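Local atomic coordinates of SusD superfamily protein (Bacteroides vulgatus, PDB entry 3MYV), a protein that probably binds polysaccharides or their fragments at the outer membrane, as other SusD-family proteins do during glycan uptake. Residues 426-431 / 449-454; 405-410 / 420-425; 141-146 / 155-160. All blocks are in the same frame, centred on the assembly; numbering follows the deposited sequence.

Contact 1: residues 426-431 / 449-454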
loop_
_atom_site.group_PDB
_atom_site.type_symbol
_atom_site.label_atom_id
_atom_site.label_comp_id
_atom_site.label_asym_id
_atom_site.label_seq_id
_atom_site.Cartn_x
_atom_site.Cartn_y
_atom_site.Cartn_z
ATOM N N ASP A 426 -16.497 -12.688 -0.124
ATOM C CA ASP A 426 -17.029 -13.937 0.450
ATOM C C ASP A 426 -16.073 -15.095 0.214
ATOM O O ASP A 426 -16.282 -16.185 0.745
ATOM C CB ASP A 426 -18.379 -14.281 -0.163
ATOM C CG ASP A 426 -19.469 -13.284 0.207
ATOM O OD1 ASP A 426 -19.440 -12.728 1.311
ATOM O OD2 ASP A 426 -20.371 -13.093 -0.616
ATOM N N PHE A 427 -15.027 -14.869 -0.583
ATOM C CA PHE A 427 -14.008 -15.892 -0.834
ATOM C C PHE A 427 -13.121 -16.055 0.384
ATOM O O PHE A 427 -12.533 -15.086 0.851
ATOM C CB PHE A 427 -13.142 -15.463 -2.012
ATOM C CG PHE A 427 -12.132 -16.485 -2.444
ATOM C CD1 PHE A 427 -12.451 -17.835 -2.515
ATOM C CD2 PHE A 427 -10.879 -16.078 -2.876
ATOM C CE1 PHE A 427 -11.514 -18.762 -2.953
ATOM C CE2 PHE A 427 -9.969 -16.982 -3.323
ATOM C CZ PHE A 427 -10.280 -18.328 -3.367
ATOM N N TYR A 428 -13.004 -17.280 0.896
ATOM C CA TYR A 428 -12.375 -17.469 2.207
ATOM C C TYR A 428 -10.905 -17.091 2.190
ATOM O O TYR A 428 -10.334 -16.756 3.241
ATOM C CB TYR A 428 -12.602 -18.879 2.761
ATOM C CG TYR A 428 -11.701 -19.982 2.229
ATOM C CD1 TYR A 428 -11.966 -20.610 1.019
ATOM C CD2 TYR A 428 -10.618 -20.425 2.961
ATOM C CE1 TYR A 428 -11.163 -21.628 0.544
ATOM C CE2 TYR A 428 -9.816 -21.442 2.511
ATOM C CZ TYR A 428 -10.086 -22.042 1.293
ATOM O OH TYR A 428 -9.272 -23.050 0.832
ATOM N N LYS A 429 -10.300 -17.107 0.999
ATOM C CA LYS A 429 -8.884 -16.761 0.888
ATOM C C LYS A 429 -8.663 -15.298 0.533
ATOM O O LYS A 429 -7.540 -14.920 0.197
ATOM C CB LYS A 429 -8.165 -17.717 -0.065
ATOM C CG LYS A 429 -8.197 -19.147 0.472
ATOM C CD LYS A 429 -7.227 -20.055 -0.202
ATOM C CE LYS A 429 -7.694 -20.474 -1.590
ATOM N NZ LYS A 429 -6.834 -21.570 -2.108
ATOM N N CYS A 430 -9.712 -14.466 0.636
ATOM C CA CYS A 430 -9.517 -13.008 0.542
ATOM C C CYS A 430 -8.831 -12.423 1.771
ATOM O O CYS A 430 -8.487 -11.232 1.795
ATOM C CB CYS A 430 -10.822 -12.246 0.229
ATOM S SG CYS A 430 -11.943 -11.988 1.672
ATOM N N VAL A 431 -8.610 -13.272 2.776
ATOM C CA VAL A 431 -7.695 -13.015 3.873
ATOM C C VAL A 431 -6.687 -14.145 3.966
ATOM O O VAL A 431 -6.960 -15.274 3.533
ATOM C CB VAL A 431 -8.424 -12.883 5.235
ATOM C CG1 VAL A 431 -9.300 -11.613 5.248
ATOM C CG2 VAL A 431 -9.265 -14.138 5.547
ATOM N N PRO A 449 -12.067 -18.363 8.699
ATOM C CA PRO A 449 -13.019 -19.380 8.233
ATOM C C PRO A 449 -12.529 -20.019 6.936
ATOM O O PRO A 449 -11.885 -19.353 6.130
ATOM C CB PRO A 449 -14.314 -18.585 7.977
ATOM C CG PRO A 449 -14.014 -17.208 8.136
ATOM C CD PRO A 449 -12.684 -17.032 8.835
ATOM N N GLY A 450 -12.776 -21.313 6.772
ATOM C CA GLY A 450 -12.416 -22.012 5.542
ATOM C C GLY A 450 -11.064 -22.687 5.597
ATOM O O GLY A 450 -10.869 -23.746 5.002
ATOM N N TYR A 451 -10.115 -22.086 6.305
ATOM C CA TYR A 451 -8.784 -22.644 6.390
ATOM C C TYR A 451 -8.794 -23.847 7.337
ATOM O O TYR A 451 -9.626 -23.894 8.232
ATOM C CB TYR A 451 -7.794 -21.578 6.878
ATOM C CG TYR A 451 -7.395 -20.563 5.832
ATOM C CD1 TYR A 451 -6.525 -20.903 4.814
ATOM C CD2 TYR A 451 -7.893 -19.259 5.861
ATOM C CE1 TYR A 451 -6.134 -19.974 3.852
ATOM C CE2 TYR A 451 -7.504 -18.323 4.917
ATOM C CZ TYR A 451 -6.622 -18.690 3.916
ATOM O OH TYR A 451 -6.234 -17.787 2.962
ATOM N N PRO A 452 -7.891 -24.829 7.133
ATOM C CA PRO A 452 -7.809 -25.954 8.082
ATOM C C PRO A 452 -7.184 -25.527 9.405
ATOM O O PRO A 452 -6.463 -24.525 9.451
ATOM C CB PRO A 452 -6.886 -26.950 7.382
ATOM C CG PRO A 452 -6.011 -26.118 6.507
ATOM C CD PRO A 452 -6.928 -24.975 6.033
ATOM N N LYS A 453 -7.501 -26.252 10.469
ATOM C CA LYS A 453 -6.832 -26.108 11.766
ATOM C C LYS A 453 -6.427 -27.528 12.204
ATOM O O LYS A 453 -7.274 -28.345 12.511
ATOM C CB LYS A 453 -7.761 -25.415 12.773
ATOM C CG LYS A 453 -7.054 -24.904 14.040
ATOM C CD LYS A 453 -7.931 -23.977 14.897
ATOM C CE LYS A 453 -7.292 -23.737 16.288
ATOM N NZ LYS A 453 -8.151 -22.926 17.228
ATOM N N ASN A 454 -5.132 -27.819 12.145
ATOM C CA ASN A 454 -4.614 -29.165 12.425
ATOM C C ASN A 454 -4.809 -29.491 13.904
ATOM O O ASN A 454 -4.593 -28.614 14.738
ATOM C CB ASN A 454 -3.145 -29.282 12.064
ATOM C CG ASN A 454 -2.736 -30.717 11.794
ATOM O OD1 ASN A 454 -3.007 -31.237 10.707
ATOM N ND2 ASN A 454 -2.096 -31.376 12.779
ATOM O OXT ASN A 454 -5.222 -30.592 14.266
HETATM O O HOH W 1 -11.283 -16.815 5.804
#
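Y428 and G450 mark the closest approach of two irregular loops, their CA atoms 5.6 Å apart. Backbone joins backbone through a water that donates to Y428 O and to P449 O. Glycine suits position G450 because at this positive phi a CB would jam against the carbonyl O of P449, and it would also run into the ring of Y428, whose CD2 packs 3.5 Å from G450 C. The same ring then sends its edge toward the face of Y451 in a T-shaped stack, with CE2 over the ring centre, centroids 5.2 Å apart and planes at 69°. Y451 has CG beside its own backbone N (chi1 -76°), which lays the ring beside 428-431. There its hydroxyl donates to V431 O over 2.7 Å, in the carbonyl plane. K429 crosses this ring at about a right angle, CG 3.5 Å from Y451 OH, before its amine goes on to F63 O. A phenylalanine in place of Y451 would probably leave the carbonyl of V431 without this donor and the ring less firmly fixed. In this way the C-terminal tail of the chain is fastened, through aromatic and polar contacts, to the loop that follows strand 422-423.

Contact 2: residues 405-410 / 420-425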
loop_
_atom_site.group_PDB
_atom_site.type_symbol
_atom_site.label_atom_id
_atom_site.label_comp_id
_atom_site.label_asym_id
_atom_site.label_seq_id
_atom_site.Cartn_x
_atom_site.Cartn_y
_atom_site.Cartn_z
ATOM N N GLY A 405 -16.796 -3.938 -2.495
ATOM C CA GLY A 405 -17.711 -5.031 -2.730
ATOM C C GLY A 405 -17.780 -5.499 -4.173
ATOM O O GLY A 405 -18.790 -6.082 -4.590
ATOM N N LYS A 406 -16.699 -5.309 -4.926
ATOM C CA LYS A 406 -16.665 -5.755 -6.321
ATOM C C LYS A 406 -16.205 -7.200 -6.462
ATOM O O LYS A 406 -15.527 -7.733 -5.584
ATOM C CB LYS A 406 -15.759 -4.861 -7.167
ATOM C CG LYS A 406 -16.084 -3.363 -7.113
ATOM C CD LYS A 406 -17.465 -3.051 -7.715
ATOM C CE LYS A 406 -17.743 -1.567 -7.679
ATOM N NZ LYS A 406 -19.058 -1.261 -8.363
ATOM N N THR A 407 -16.549 -7.820 -7.589
ATOM C CA THR A 407 -15.998 -9.132 -7.943
ATOM C C THR A 407 -14.808 -8.881 -8.857
ATOM O O THR A 407 -14.936 -8.192 -9.874
ATOM C CB THR A 407 -17.007 -9.976 -8.696
ATOM O OG1 THR A 407 -18.169 -10.106 -7.896
ATOM C CG2 THR A 407 -16.436 -11.365 -9.033
ATOM N N ILE A 408 -13.647 -9.401 -8.468
ATOM C CA ILE A 408 -12.436 -9.307 -9.289
ATOM C C ILE A 408 -12.522 -10.436 -10.317
ATOM O O ILE A 408 -12.626 -11.607 -9.952
ATOM C CB ILE A 408 -11.149 -9.426 -8.441
ATOM C CG1 ILE A 408 -11.175 -8.430 -7.265
ATOM C CG2 ILE A 408 -9.904 -9.140 -9.303
ATOM C CD1 ILE A 408 -10.079 -8.619 -6.287
ATOM N N VAL A 409 -12.545 -10.069 -11.594
ATOM C CA VAL A 409 -12.637 -11.035 -12.687
ATOM C C VAL A 409 -11.255 -11.217 -13.318
ATOM O O VAL A 409 -10.641 -10.260 -13.809
ATOM C CB VAL A 409 -13.652 -10.596 -13.748
ATOM C CG1 VAL A 409 -13.671 -11.603 -14.907
ATOM C CG2 VAL A 409 -15.049 -10.435 -13.118
ATOM N N ARG A 410 -10.776 -12.450 -13.267
ATOM C CA ARG A 410 -9.428 -12.829 -13.683
ATOM C C ARG A 410 -9.560 -14.060 -14.555
ATOM O O ARG A 410 -9.418 -15.192 -14.098
ATOM C CB ARG A 410 -8.555 -13.111 -12.446
ATOM C CG ARG A 410 -8.678 -12.010 -11.384
ATOM C CD ARG A 410 -8.561 -12.516 -9.953
ATOM N NE ARG A 410 -7.168 -12.609 -9.563
ATOM C CZ ARG A 410 -6.553 -13.685 -9.081
ATOM N NH1 ARG A 410 -7.198 -14.807 -8.852
ATOM N NH2 ARG A 410 -5.271 -13.601 -8.776
ATOM N N ASP A 420 -8.004 -18.456 -9.789
ATOM C CA ASP A 420 -9.352 -18.192 -9.273
ATOM C C ASP A 420 -9.978 -17.065 -10.096
ATOM O O ASP A 420 -9.547 -15.907 -10.032
ATOM C CB ASP A 420 -9.323 -17.827 -7.786
ATOM C CG ASP A 420 -8.881 -18.975 -6.913
ATOM O OD1 ASP A 420 -9.639 -19.952 -6.733
ATOM O OD2 ASP A 420 -7.753 -18.907 -6.427
ATOM N N GLU A 421 -10.999 -17.400 -10.878
ATOM C CA GLU A 421 -11.500 -16.472 -11.892
ATOM C C GLU A 421 -12.419 -15.379 -11.363
ATOM O O GLU A 421 -12.596 -14.346 -12.012
ATOM C CB GLU A 421 -12.228 -17.246 -12.998
ATOM C CG GLU A 421 -11.314 -18.155 -13.802
ATOM C CD GLU A 421 -11.986 -18.761 -15.011
ATOM O OE1 GLU A 421 -13.223 -18.669 -15.149
ATOM O OE2 GLU A 421 -11.264 -19.326 -15.833
ATOM N N GLU A 422 -13.052 -15.621 -10.218
ATOM C CA GLU A 422 -13.875 -14.609 -9.567
ATOM C C GLU A 422 -13.542 -14.574 -8.093
ATOM O O GLU A 422 -13.605 -15.603 -7.412
ATOM C CB GLU A 422 -15.369 -14.897 -9.770
ATOM C CG GLU A 422 -15.768 -14.810 -11.226
ATOM C CD GLU A 422 -17.271 -14.812 -11.457
ATOM O OE1 GLU A 422 -18.039 -15.224 -10.567
ATOM O OE2 GLU A 422 -17.684 -14.398 -12.560
ATOM N N VAL A 423 -13.122 -13.412 -7.613
ATOM C CA VAL A 423 -12.768 -13.230 -6.199
ATOM C C VAL A 423 -13.573 -12.061 -5.646
ATOM O O VAL A 423 -13.607 -10.977 -6.242
ATOM C CB VAL A 423 -11.270 -12.975 -6.028
ATOM C CG1 VAL A 423 -10.948 -12.537 -4.583
ATOM C CG2 VAL A 423 -10.484 -14.236 -6.440
ATOM N N ASP A 424 -14.237 -12.277 -4.514
ATOM C CA ASP A 424 -14.969 -11.209 -3.859
ATOM C C ASP A 424 -14.789 -11.381 -2.368
ATOM O O ASP A 424 -14.043 -12.261 -1.943
ATOM C CB ASP A 424 -16.448 -11.208 -4.280
ATOM C CG ASP A 424 -17.212 -12.391 -3.802
ATOM O OD1 ASP A 424 -16.768 -13.128 -2.892
ATOM O OD2 ASP A 424 -18.314 -12.568 -4.356
ATOM N N TRP A 425 -15.466 -10.570 -1.571
ATOM C CA TRP A 425 -15.228 -10.586 -0.135
ATOM C C TRP A 425 -15.860 -11.784 0.611
ATOM O O TRP A 425 -15.800 -11.855 1.838
ATOM C CB TRP A 425 -15.566 -9.233 0.482
ATOM C CG TRP A 425 -16.978 -8.774 0.433
ATOM C CD1 TRP A 425 -18.093 -9.552 0.323
ATOM C CD2 TRP A 425 -17.446 -7.415 0.555
ATOM N NE1 TRP A 425 -19.228 -8.762 0.334
ATOM C CE2 TRP A 425 -18.859 -7.451 0.499
ATOM C CE3 TRP A 425 -16.814 -6.184 0.742
ATOM C CZ2 TRP A 425 -19.647 -6.294 0.573
ATOM C CZ3 TRP A 425 -17.603 -5.023 0.817
ATOM C CH2 TRP A 425 -18.996 -5.090 0.732
HETATM O O HOH W 2 -15.897 -7.939 -2.792
HETATM O O HOH W 3 -19.084 -12.520 -7.123
HETATM O O HOH W 4 -6.178 -17.477 -7.982
#
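A small antiparallel pair of strands, closed around I408 and V423, follows helix 397-403 in the RagB/SusD part of the chain. I408 N donates to V423 O over 2.7 Å, and V423 N returns a bond of 3.0 Å to I408 O. V409 and E422 form the next, non-hydrogen-bonded pair, and R410 N donates to E421 O at 2.9 Å. This is a two-stranded ribbon with nine residues between its segments, and its two faces differ in character. I408 and V423 share one face, where branched apolar residues are apt because I408 packs on F398, L401 and L402 of the helix; V409 and E422 occupy the other, exposed face. Beside them T407 CG2 rests 3.8 Å from E422 CB, while water links T407 OG1 to D424 OD2 and D424 OD1 accepts from D426 N.

At one end R410 bends at chi3 (85°), which folds the guanidinium back to D420, where NH1 donates to D420 O at 2.8 Å, on a lone pair. NE reaches G45 O and NH2 reaches M43 O and Y61 O, and a water joins NH1 to D420 N and OD2. An arginine suits this spot because backbone carbonyls collect round its many N-H groups. At the other end G405, the C-prime residue of a Schellman motif closing the helix, lays its CA over the six-membered ring of W425 as a CH-pi contact, 3.6 Å from the centroid and 14° off the normal. A side chain here would crowd CH2 of that indole, and the positive phi also suits glycine.

Contact 3: residues 141-146 / 155-160; sequences GAPLID and PPRSTV
R157 and G141 form the tight end of a two-stranded antiparallel pair that leads into helix 160-177 of the largely helical SusD fold. The guanidinium comes side-on: NE donates to G141 O at 2.8 Å, almost in line with the carbonyl (177°), and NH2 adds a second bond of 3.0 Å to the same oxygen from above the carbonyl plane. Both bonds lie close to the plane of the guanidinium, which is held further by N448 OD1 at NH2 and by E446 O at NH1. An arginine, long and with several N-H donors on a flat guanidinium, suits a place where one strand must grip both its neighbour and the C-terminal loop. G141 N in turn donates to S158 O over 2.8 Å. T159 N-caps the helix.

Further along, the backbone bonding loosens while the side chains stay packed. S158 N reaches A142 O only by a weak bond of 3.3 Å, and P143, P155 and P156 bring no N-H to extend the ladder. Yet P143 and I145 are buried on F80 of helix 77-94, I145 CD1 also meeting P155 CG, and L144 packs on F166 of helix 160-177, its CB 3.7 Å from S158 OG. The solvent side is at P156, whose ring is exposed. A water bridges the two segments here, accepting from L144 N, donating to P156 O at 2.6 Å, and bonding S158 OG at 2.7 Å.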
loop_
_atom_site.group_PDB
_atom_site.type_symbol
_atom_site.label_atom_id
_atom_site.label_comp_id
_atom_site.label_asym_id
_atom_site.label_seq_id
_atom_site.Cartn_x
_atom_site.Cartn_y
_atom_site.Cartn_z
ATOM N N GLY A 141 -9.908 -9.337 12.950
ATOM C CA GLY A 141 -8.659 -8.928 12.363
ATOM C C GLY A 141 -7.487 -9.699 12.921
ATOM O O GLY A 141 -7.595 -10.866 13.277
ATOM N N ALA A 142 -6.333 -9.047 12.947
ATOM C CA ALA A 142 -5.165 -9.620 13.583
ATOM C C ALA A 142 -5.252 -9.282 15.073
ATOM O O ALA A 142 -6.098 -8.470 15.492
ATOM C CB ALA A 142 -3.910 -9.019 12.986
ATOM N N PRO A 143 -4.379 -9.888 15.889
ATOM C CA PRO A 143 -4.183 -9.347 17.233
ATOM C C PRO A 143 -3.812 -7.864 17.141
ATOM O O PRO A 143 -3.116 -7.446 16.198
ATOM C CB PRO A 143 -3.017 -10.188 17.782
ATOM C CG PRO A 143 -3.104 -11.441 17.063
ATOM C CD PRO A 143 -3.564 -11.090 15.665
ATOM N N LEU A 144 -4.310 -7.076 18.087
ATOM C CA LEU A 144 -4.227 -5.624 18.023
ATOM C C LEU A 144 -3.163 -5.121 18.985
ATOM O O LEU A 144 -3.338 -5.219 20.213
ATOM C CB LEU A 144 -5.607 -5.046 18.389
ATOM C CG LEU A 144 -5.736 -3.517 18.438
ATOM C CD1 LEU A 144 -5.277 -2.908 17.143
ATOM C CD2 LEU A 144 -7.187 -3.084 18.784
ATOM N N ILE A 145 -2.059 -4.588 18.464
ATOM C CA ILE A 145 -0.967 -4.086 19.321
ATOM C C ILE A 145 -1.204 -2.612 19.613
ATOM O O ILE A 145 -0.579 -1.704 19.020
ATOM C CB ILE A 145 0.434 -4.329 18.686
ATOM C CG1 ILE A 145 0.532 -5.760 18.114
ATOM C CG2 ILE A 145 1.552 -4.097 19.688
ATOM C CD1 ILE A 145 0.196 -6.897 19.118
ATOM N N ASP A 146 -2.141 -2.393 20.525
ATOM C CA ASP A 146 -2.573 -1.075 20.933
ATOM C C ASP A 146 -2.021 -0.732 22.304
ATOM O O ASP A 146 -2.522 0.172 22.958
ATOM C CB ASP A 146 -4.104 -0.952 20.895
ATOM C CG ASP A 146 -4.811 -1.876 21.890
ATOM O OD1 ASP A 146 -4.134 -2.717 22.494
ATOM O OD2 ASP A 146 -6.055 -1.764 22.059
ATOM N N PRO A 155 -1.541 -11.426 22.953
ATOM C CA PRO A 155 -2.795 -10.728 22.674
ATOM C C PRO A 155 -3.733 -11.545 21.795
ATOM O O PRO A 155 -3.275 -12.219 20.879
ATOM C CB PRO A 155 -2.351 -9.469 21.946
ATOM C CG PRO A 155 -0.919 -9.268 22.320
ATOM C CD PRO A 155 -0.358 -10.641 22.548
ATOM N N PRO A 156 -5.038 -11.506 22.082
ATOM C CA PRO A 156 -5.961 -12.267 21.267
ATOM C C PRO A 156 -6.203 -11.518 19.947
ATOM O O PRO A 156 -5.758 -10.396 19.790
ATOM C CB PRO A 156 -7.235 -12.255 22.122
ATOM C CG PRO A 156 -7.173 -10.913 22.810
ATOM C CD PRO A 156 -5.728 -10.812 23.186
ATOM N N ARG A 157 -6.966 -12.115 19.048
ATOM C CA ARG A 157 -7.438 -11.407 17.887
ATOM C C ARG A 157 -8.468 -10.385 18.346
ATOM O O ARG A 157 -9.274 -10.658 19.226
ATOM C CB ARG A 157 -8.040 -12.369 16.872
ATOM C CG ARG A 157 -7.044 -13.366 16.290
ATOM C CD ARG A 157 -7.683 -14.261 15.266
ATOM N NE ARG A 157 -7.980 -13.550 14.033
ATOM C CZ ARG A 157 -8.572 -14.066 12.956
ATOM N NH1 ARG A 157 -9.017 -15.328 12.918
ATOM N NH2 ARG A 157 -8.738 -13.299 11.896
ATOM N N SER A 158 -8.405 -9.182 17.779
ATOM C CA SER A 158 -9.462 -8.218 17.954
ATOM C C SER A 158 -10.263 -8.105 16.655
ATOM O O SER A 158 -9.832 -8.649 15.641
ATOM C CB SER A 158 -8.851 -6.878 18.348
ATOM O OG SER A 158 -8.538 -6.888 19.719
ATOM N N THR A 159 -11.415 -7.419 16.669
ATOM C CA THR A 159 -12.199 -7.251 15.445
ATOM C C THR A 159 -11.522 -6.220 14.544
ATOM O O THR A 159 -10.679 -5.440 14.976
ATOM C CB THR A 159 -13.662 -6.819 15.691
ATOM O OG1 THR A 159 -13.687 -5.524 16.306
ATOM C CG2 THR A 159 -14.389 -7.844 16.592
ATOM N N VAL A 160 -11.907 -6.242 13.283
ATOM C CA VAL A 160 -11.473 -5.241 12.314
ATOM C C VAL A 160 -11.917 -3.851 12.790
ATOM O O VAL A 160 -11.116 -2.903 12.779
ATOM C CB VAL A 160 -12.009 -5.617 10.898
ATOM C CG1 VAL A 160 -11.927 -4.453 9.876
ATOM C CG2 VAL A 160 -11.236 -6.819 10.383
HETATM O O HOH W 5 -7.740 -6.318 14.973
HETATM O O HOH W 6 -6.050 -7.823 20.344
#

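How the contacts relate
Along the chain contact 3 comes first, then contact 2, then contact 1. The last two are neighbours, with centres about 16 Å apart, and touch where segment 420-425 runs on into 426-431: F427 packs on D420 and C430 on D424 and W425. Both also lean on F63, which meets R410, F427 and K429. Contacts 2 and 3 belong to separate two-stranded sheets, centres about 26 Å apart. Contact 3, in the N-terminal family region, lies about 18 Å from contact 1, centre to centre, without touching it, but N448 connects them, bonded by R157 and packed on V431. The loop after helix 438-441 is one of several places where C-terminal and N-terminal parts meet, as are F63 and the carbonyls bound by R410.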